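Local atomic coordinates of S-M checkpoint control protein RAD4 (Schizosaccharomyces pombe, PDB entry 4BMD), a protein that serves as an essential adaptor in DNA replication and in the checkpoint that couples S and M phases, engaging phosphorylated crb2 through its first two BRCT repeats. Residues D90-A95 with G119-H124; T17-E22 with P65-P70. One frame throughout, in Å; residues are numbered along the deposited sequence. Where two conformers were deposited one is given.

Contact 1 (D90-A95 with G119-H124); sequences DEHALA and GEELSH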
loop_
_atom_site.group_PDB
_atom_site.type_symbol
_atom_site.label_atom_id
_atom_site.label_comp_id
_atom_site.label_asym_id
_atom_site.label_seq_id
_atom_site.Cartn_x
_atom_site.Cartn_y
_atom_site.Cartn_z
ATOM N N ASP A 90 -11.986 -3.706 1.446
ATOM C CA ASP A 90 -11.932 -2.469 0.672
ATOM C C ASP A 90 -11.597 -1.241 1.519
ATOM O O ASP A 90 -11.580 -0.118 1.015
ATOM C CB ASP A 90 -13.252 -2.248 -0.071
ATOM C CG ASP A 90 -13.521 -3.319 -1.110
ATOM O OD1 ASP A 90 -12.551 -3.821 -1.713
ATOM O OD2 ASP A 90 -14.704 -3.660 -1.322
ATOM N N GLU A 91 -11.323 -1.456 2.802
ATOM C CA GLU A 91 -11.064 -0.349 3.717
ATOM C C GLU A 91 -9.760 0.390 3.413
ATOM O O GLU A 91 -9.626 1.573 3.725
ATOM C CB GLU A 91 -11.080 -0.827 5.171
ATOM C CG GLU A 91 -12.430 -1.356 5.630
ATOM C CD GLU A 91 -12.502 -1.545 7.132
ATOM O OE1 GLU A 91 -11.686 -0.929 7.850
ATOM O OE2 GLU A 91 -13.373 -2.310 7.595
ATOM N N HIS A 92 -8.802 -0.306 2.806
ATOM C CA HIS A 92 -7.539 0.325 2.434
ATOM C C HIS A 92 -7.031 -0.163 1.079
ATOM O O HIS A 92 -6.979 -1.366 0.818
ATOM C CB HIS A 92 -6.478 0.110 3.513
ATOM C CG HIS A 92 -5.364 1.109 3.466
ATOM N ND1 HIS A 92 -4.323 1.023 2.567
ATOM C CD2 HIS A 92 -5.135 2.224 4.200
ATOM C CE1 HIS A 92 -3.499 2.039 2.753
ATOM N NE2 HIS A 92 -3.970 2.782 3.739
ATOM N N ALA A 93 -6.645 0.783 0.229
ATOM C CA ALA A 93 -6.254 0.487 -1.146
ATOM C C ALA A 93 -4.995 -0.372 -1.255
ATOM O O ALA A 93 -4.800 -1.074 -2.247
ATOM C CB ALA A 93 -6.080 1.781 -1.932
ATOM N N LEU A 94 -4.142 -0.313 -0.238
ATOM C CA LEU A 94 -2.887 -1.060 -0.258
ATOM C C LEU A 94 -3.054 -2.487 0.259
ATOM O O LEU A 94 -2.141 -3.304 0.152
ATOM C CB LEU A 94 -1.810 -0.328 0.549
ATOM C CG LEU A 94 -1.359 1.029 0.005
ATOM C CD1 LEU A 94 -0.308 1.651 0.909
ATOM C CD2 LEU A 94 -0.831 0.892 -1.413
ATOM N N ALA A 95 -4.222 -2.784 0.820
ATOM C CA ALA A 95 -4.492 -4.111 1.361
ATOM C C ALA A 95 -5.019 -5.050 0.279
ATOM O O ALA A 95 -5.189 -6.247 0.507
ATOM C CB ALA A 95 -5.471 -4.024 2.522
ATOM N N GLY A 119 3.449 5.029 11.321
ATOM C CA GLY A 119 3.299 3.610 11.592
ATOM C C GLY A 119 3.312 2.698 10.381
ATOM O O GLY A 119 4.174 2.811 9.511
ATOM N N GLU A 120 2.343 1.789 10.335
ATOM C CA GLU A 120 2.273 0.783 9.282
ATOM C C GLU A 120 1.901 1.378 7.928
ATOM O O GLU A 120 2.328 0.878 6.887
ATOM C CB GLU A 120 1.290 -0.329 9.666
ATOM C CG GLU A 120 -0.117 0.150 10.012
ATOM C CD GLU A 120 -1.005 0.317 8.791
ATOM O OE1 GLU A 120 -0.717 -0.315 7.752
ATOM O OE2 GLU A 120 -1.993 1.078 8.871
ATOM N N GLU A 121 1.103 2.443 7.946
ATOM C CA GLU A 121 0.666 3.073 6.707
ATOM C C GLU A 121 1.851 3.696 5.983
ATOM O O GLU A 121 1.972 3.582 4.764
ATOM C CB GLU A 121 -0.409 4.128 6.971
ATOM C CG GLU A 121 -1.052 4.666 5.699
ATOM C CD GLU A 121 -2.091 5.735 5.969
ATOM O OE1 GLU A 121 -2.044 6.355 7.053
ATOM O OE2 GLU A 121 -2.958 5.953 5.096
ATOM N N LEU A 122 2.727 4.347 6.744
ATOM C CA LEU A 122 3.937 4.943 6.190
ATOM C C LEU A 122 4.848 3.876 5.598
ATOM O O LEU A 122 5.376 4.039 4.498
ATOM C CB LEU A 122 4.690 5.724 7.267
ATOM C CG LEU A 122 6.087 6.223 6.888
ATOM C CD1 LEU A 122 6.025 7.169 5.698
ATOM C CD2 LEU A 122 6.754 6.895 8.075
ATOM N N SER A 123 5.024 2.785 6.337
ATOM C CA SER A 123 5.886 1.690 5.908
ATOM C C SER A 123 5.384 1.048 4.618
ATOM O O SER A 123 6.160 0.808 3.694
ATOM C CB SER A 123 5.995 0.636 7.011
ATOM O OG SER A 123 6.859 -0.418 6.622
ATOM N N HIS A 124 4.084 0.776 4.561
ATOM C CA HIS A 124 3.476 0.180 3.377
ATOM C C HIS A 124 3.505 1.134 2.188
ATOM O O HIS A 124 3.672 0.710 1.044
ATOM C CB HIS A 124 2.036 -0.246 3.670
ATOM C CG HIS A 124 1.929 -1.412 4.604
ATOM N ND1 HIS A 124 0.830 -1.622 5.408
ATOM C CD2 HIS A 124 2.781 -2.432 4.857
ATOM C CE1 HIS A 124 1.011 -2.721 6.120
ATOM N NE2 HIS A 124 2.189 -3.232 5.804
#

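Contact 2 (T17-E22 with P65-P70); sequences TFYLYE and PIFSFP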
loop_
_atom_site.group_PDB
_atom_site.type_symbol
_atom_site.label_atom_id
_atom_site.label_comp_id
_atom_site.label_asym_id
_atom_site.label_seq_id
_atom_site.Cartn_x
_atom_site.Cartn_y
_atom_site.Cartn_z
ATOM N N THR A 17 -9.976 -19.672 7.382
ATOM C CA THR A 17 -9.056 -20.448 6.560
ATOM C C THR A 17 -8.521 -19.589 5.419
ATOM O O THR A 17 -9.283 -18.909 4.729
ATOM C CB THR A 17 -9.731 -21.705 5.984
ATOM O OG1 THR A 17 -10.417 -22.403 7.031
ATOM C CG2 THR A 17 -8.695 -22.628 5.359
ATOM N N PHE A 18 -7.206 -19.622 5.227
ATOM C CA PHE A 18 -6.560 -18.784 4.225
ATOM C C PHE A 18 -5.936 -19.600 3.099
ATOM O O PHE A 18 -5.469 -20.719 3.309
ATOM C CB PHE A 18 -5.494 -17.898 4.879
ATOM C CG PHE A 18 -6.049 -16.914 5.869
ATOM C CD1 PHE A 18 -6.214 -17.266 7.199
ATOM C CD2 PHE A 18 -6.404 -15.637 5.470
ATOM C CE1 PHE A 18 -6.725 -16.363 8.112
ATOM C CE2 PHE A 18 -6.916 -14.729 6.379
ATOM C CZ PHE A 18 -7.077 -15.093 7.702
ATOM N N TYR A 19 -5.935 -19.022 1.904
ATOM C CA TYR A 19 -5.332 -19.644 0.732
ATOM C C TYR A 19 -4.225 -18.741 0.196
ATOM O O TYR A 19 -4.492 -17.648 -0.301
ATOM C CB TYR A 19 -6.398 -19.885 -0.338
ATOM C CG TYR A 19 -5.871 -20.335 -1.685
ATOM C CD1 TYR A 19 -5.652 -21.680 -1.953
ATOM C CD2 TYR A 19 -5.619 -19.416 -2.698
ATOM C CE1 TYR A 19 -5.181 -22.095 -3.186
ATOM C CE2 TYR A 19 -5.149 -19.822 -3.932
ATOM C CZ TYR A 19 -4.931 -21.162 -4.171
ATOM O OH TYR A 19 -4.465 -21.567 -5.403
ATOM N N LEU A 20 -2.982 -19.201 0.306
ATOM C CA LEU A 20 -1.830 -18.412 -0.114
ATOM C C LEU A 20 -1.467 -18.714 -1.564
ATOM O O LEU A 20 -1.179 -19.857 -1.915
ATOM C CB LEU A 20 -0.635 -18.689 0.799
ATOM C CG LEU A 20 -0.929 -18.687 2.302
ATOM C CD1 LEU A 20 0.343 -18.943 3.096
ATOM C CD2 LEU A 20 -1.584 -17.383 2.735
ATOM N N TYR A 21 -1.473 -17.682 -2.403
ATOM C CA TYR A 21 -1.280 -17.862 -3.838
ATOM C C TYR A 21 0.067 -17.347 -4.341
ATOM O O TYR A 21 0.392 -16.175 -4.173
ATOM C CB TYR A 21 -2.415 -17.187 -4.609
ATOM C CG TYR A 21 -2.285 -17.285 -6.111
ATOM C CD1 TYR A 21 -2.612 -18.460 -6.780
ATOM C CD2 TYR A 21 -1.847 -16.202 -6.861
ATOM C CE1 TYR A 21 -2.499 -18.554 -8.155
ATOM C CE2 TYR A 21 -1.734 -16.285 -8.237
ATOM C CZ TYR A 21 -2.060 -17.462 -8.878
ATOM O OH TYR A 21 -1.946 -17.549 -10.247
ATOM N N GLU A 22 0.834 -18.241 -4.961
ATOM C CA GLU A 22 2.107 -17.902 -5.604
ATOM C C GLU A 22 3.109 -17.164 -4.718
ATOM O O GLU A 22 3.821 -16.275 -5.184
ATOM C CB GLU A 22 1.872 -17.116 -6.897
ATOM C CG GLU A 22 1.288 -17.948 -8.027
ATOM C CD GLU A 22 2.180 -19.109 -8.418
ATOM O OE1 GLU A 22 3.265 -18.862 -8.988
ATOM O OE2 GLU A 22 1.798 -20.269 -8.155
ATOM N N PRO A 65 -5.383 -14.723 -11.612
ATOM C CA PRO A 65 -6.539 -15.504 -12.055
ATOM C C PRO A 65 -7.817 -14.995 -11.401
ATOM O O PRO A 65 -7.763 -14.084 -10.575
ATOM C CB PRO A 65 -6.220 -16.913 -11.549
ATOM C CG PRO A 65 -5.341 -16.694 -10.371
ATOM C CD PRO A 65 -4.505 -15.495 -10.715
ATOM N N ILE A 66 -8.951 -15.578 -11.770
ATOM C CA ILE A 66 -10.226 -15.193 -11.182
ATOM C C ILE A 66 -10.452 -15.937 -9.871
ATOM O O ILE A 66 -10.336 -17.161 -9.813
ATOM C CB ILE A 66 -11.398 -15.482 -12.137
ATOM C CG1 ILE A 66 -11.140 -14.850 -13.507
ATOM C CG2 ILE A 66 -12.706 -14.978 -11.546
ATOM C CD1 ILE A 66 -12.214 -15.150 -14.532
ATOM N N PHE A 67 -10.766 -15.193 -8.817
ATOM C CA PHE A 67 -11.048 -15.794 -7.521
ATOM C C PHE A 67 -12.493 -15.548 -7.103
ATOM O O PHE A 67 -12.972 -14.415 -7.125
ATOM C CB PHE A 67 -10.101 -15.249 -6.447
ATOM C CG PHE A 67 -8.677 -15.700 -6.603
ATOM C CD1 PHE A 67 -8.297 -16.980 -6.236
ATOM C CD2 PHE A 67 -7.715 -14.840 -7.106
ATOM C CE1 PHE A 67 -6.986 -17.397 -6.376
ATOM C CE2 PHE A 67 -6.403 -15.250 -7.247
ATOM C CZ PHE A 67 -6.039 -16.530 -6.882
ATOM N N SER A 68 -13.183 -16.619 -6.722
ATOM C CA SER A 68 -14.553 -16.508 -6.237
ATOM C C SER A 68 -14.560 -16.291 -4.728
ATOM O O SER A 68 -15.480 -16.718 -4.031
ATOM C CB SER A 68 -15.353 -17.758 -6.602
ATOM O OG SER A 68 -15.388 -17.946 -8.007
ATOM N N PHE A 69 -13.522 -15.623 -4.237
ATOM C CA PHE A 69 -13.361 -15.345 -2.818
ATOM C C PHE A 69 -12.857 -13.919 -2.655
ATOM O O PHE A 69 -12.272 -13.362 -3.583
ATOM C CB PHE A 69 -12.349 -16.315 -2.206
ATOM C CG PHE A 69 -12.675 -17.761 -2.439
ATOM C CD1 PHE A 69 -13.475 -18.455 -1.548
ATOM C CD2 PHE A 69 -12.179 -18.428 -3.548
ATOM C CE1 PHE A 69 -13.778 -19.784 -1.759
ATOM C CE2 PHE A 69 -12.480 -19.760 -3.765
ATOM C CZ PHE A 69 -13.279 -20.439 -2.869
ATOM N N PRO A 70 -13.091 -13.315 -1.478
ATOM C CA PRO A 70 -12.501 -11.998 -1.218
ATOM C C PRO A 70 -10.979 -12.076 -1.271
ATOM O O PRO A 70 -10.374 -12.912 -0.598
ATOM C CB PRO A 70 -12.982 -11.663 0.199
ATOM C CG PRO A 70 -13.436 -12.955 0.782
ATOM C CD PRO A 70 -13.934 -13.773 -0.363
#

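Contact 1 (D90-A95 with G119-H124)
His92 and Leu94 face Glu121 and His124 across the junction of two BRCT repeats, where the loop that follows helix 74-82 of the third repeat meets the start of helix 119-131 in the fourth. Between these two segments the contact is small, one polar and one apolar approach, with no hydrogen bond across; a salt bridge from Glu120 to Arg79 is a further tie between the repeats. The polar approach is made at the rim of the imidazole. Glu121 OE2 lies near the ring plane of His92, 3.6 Å from NE2, with the carboxylate turned 70° against the ring. Glu121 gets there by reach, since CG is anti to the backbone N (chi1 -171°) and the extended chain beyond it carries the acid across to the loop. The apolar approach runs alongside it, one helical turn further on. Leu94 puts CD1 4.1 Å from CB of His124, touching the base of that side chain, while the imidazole turns elsewhere: it stacks on Trp75 and its NE2 is hydrogen-bonded to Glu78. Trp180 of helix 177-185 lies beside both approaches, meeting the His92 ring edge-to-face and touching Leu94 and Glu121. The third kind of interaction is within the loop. Residues 92-95 form a type I beta turn, braced by the His92 ring, whose ND1 accepts a hydrogen bond from Leu94 N that fixes the ring's rotation. With an alanine in place of His92, the Glu121 carboxylate would probably lose its imidazole neighbour, Trp180 its edge-to-face partner and the turn its side-chain brace. Ala95 N bonds to His92 O at 3.1 Å, and Leu94 N reaches ND1 over 3.1 Å, at an N-H...N angle of 160°, from slightly outside the ring plane.

Contact 2 (T17-E22 with P65-P70)
Phe67 pushes the far end of its ring into a hollow walled by Tyr19, on strand 17-20, and Tyr21, just past its end, two residues apart and both directed to the same side. Its CZ is the leading bump. It sits over one face of the Tyr21 ring, displaced toward the rim, and lies 3.9 Å from Tyr21 CG. The rings are thus T-shaped, the edge of Phe67 toward the face of Tyr21, with centroids 5.4 Å apart and planes at 80°. The neighbouring corner, Phe67 CE1, comes within 3.9 Å of Tyr19 CE2, so a single ring meets both tyrosines. Each tyrosine has CG anti to its backbone nitrogen (chi1 178° for Tyr21), which sends both rings toward the 65-70 loop. Pro65 supplies a second, blunter bump: its CD and CG press on the phenol end of Tyr21, with CD 3.6 Å from CZ. Tyr21 thus has Phe67 on one face, Glu22 CG on the other and the Tyr19 hydroxyl at its edge. Val53, on the neighbouring strand 52-55, touches both Tyr19 and Phe67. Phe18 and Leu20, alternating with the tyrosines, pack instead against helix 25-36. The result is an aromatic cluster on one face of the parallel, 2-1-3-4 ordered sheet of a BRCT repeat, to which the irregular connection between strands 52-55 and 71-73 contributes Phe67 and Pro65, in the place where the following repeat has helix 157-168.

Both segments of contact 2 precede those of contact 1 in the sequence; the centres are about 20 Å apart and the nearest atoms about 8 Å. Contact 2 is internal to the third BRCT repeat, where it covers one face of the sheet; contact 1 joins that repeat to the fourth. The path between them is short: segment 65-70 runs into the outermost strand 71-73, whose Asn73 is hydrogen-bonded to Leu94 and Ala95, and then into helix 74-82, which also packs against both sides of contact 1. These two contacts thus lie on different parts of the third repeat, one internal to it and one facing the fourth.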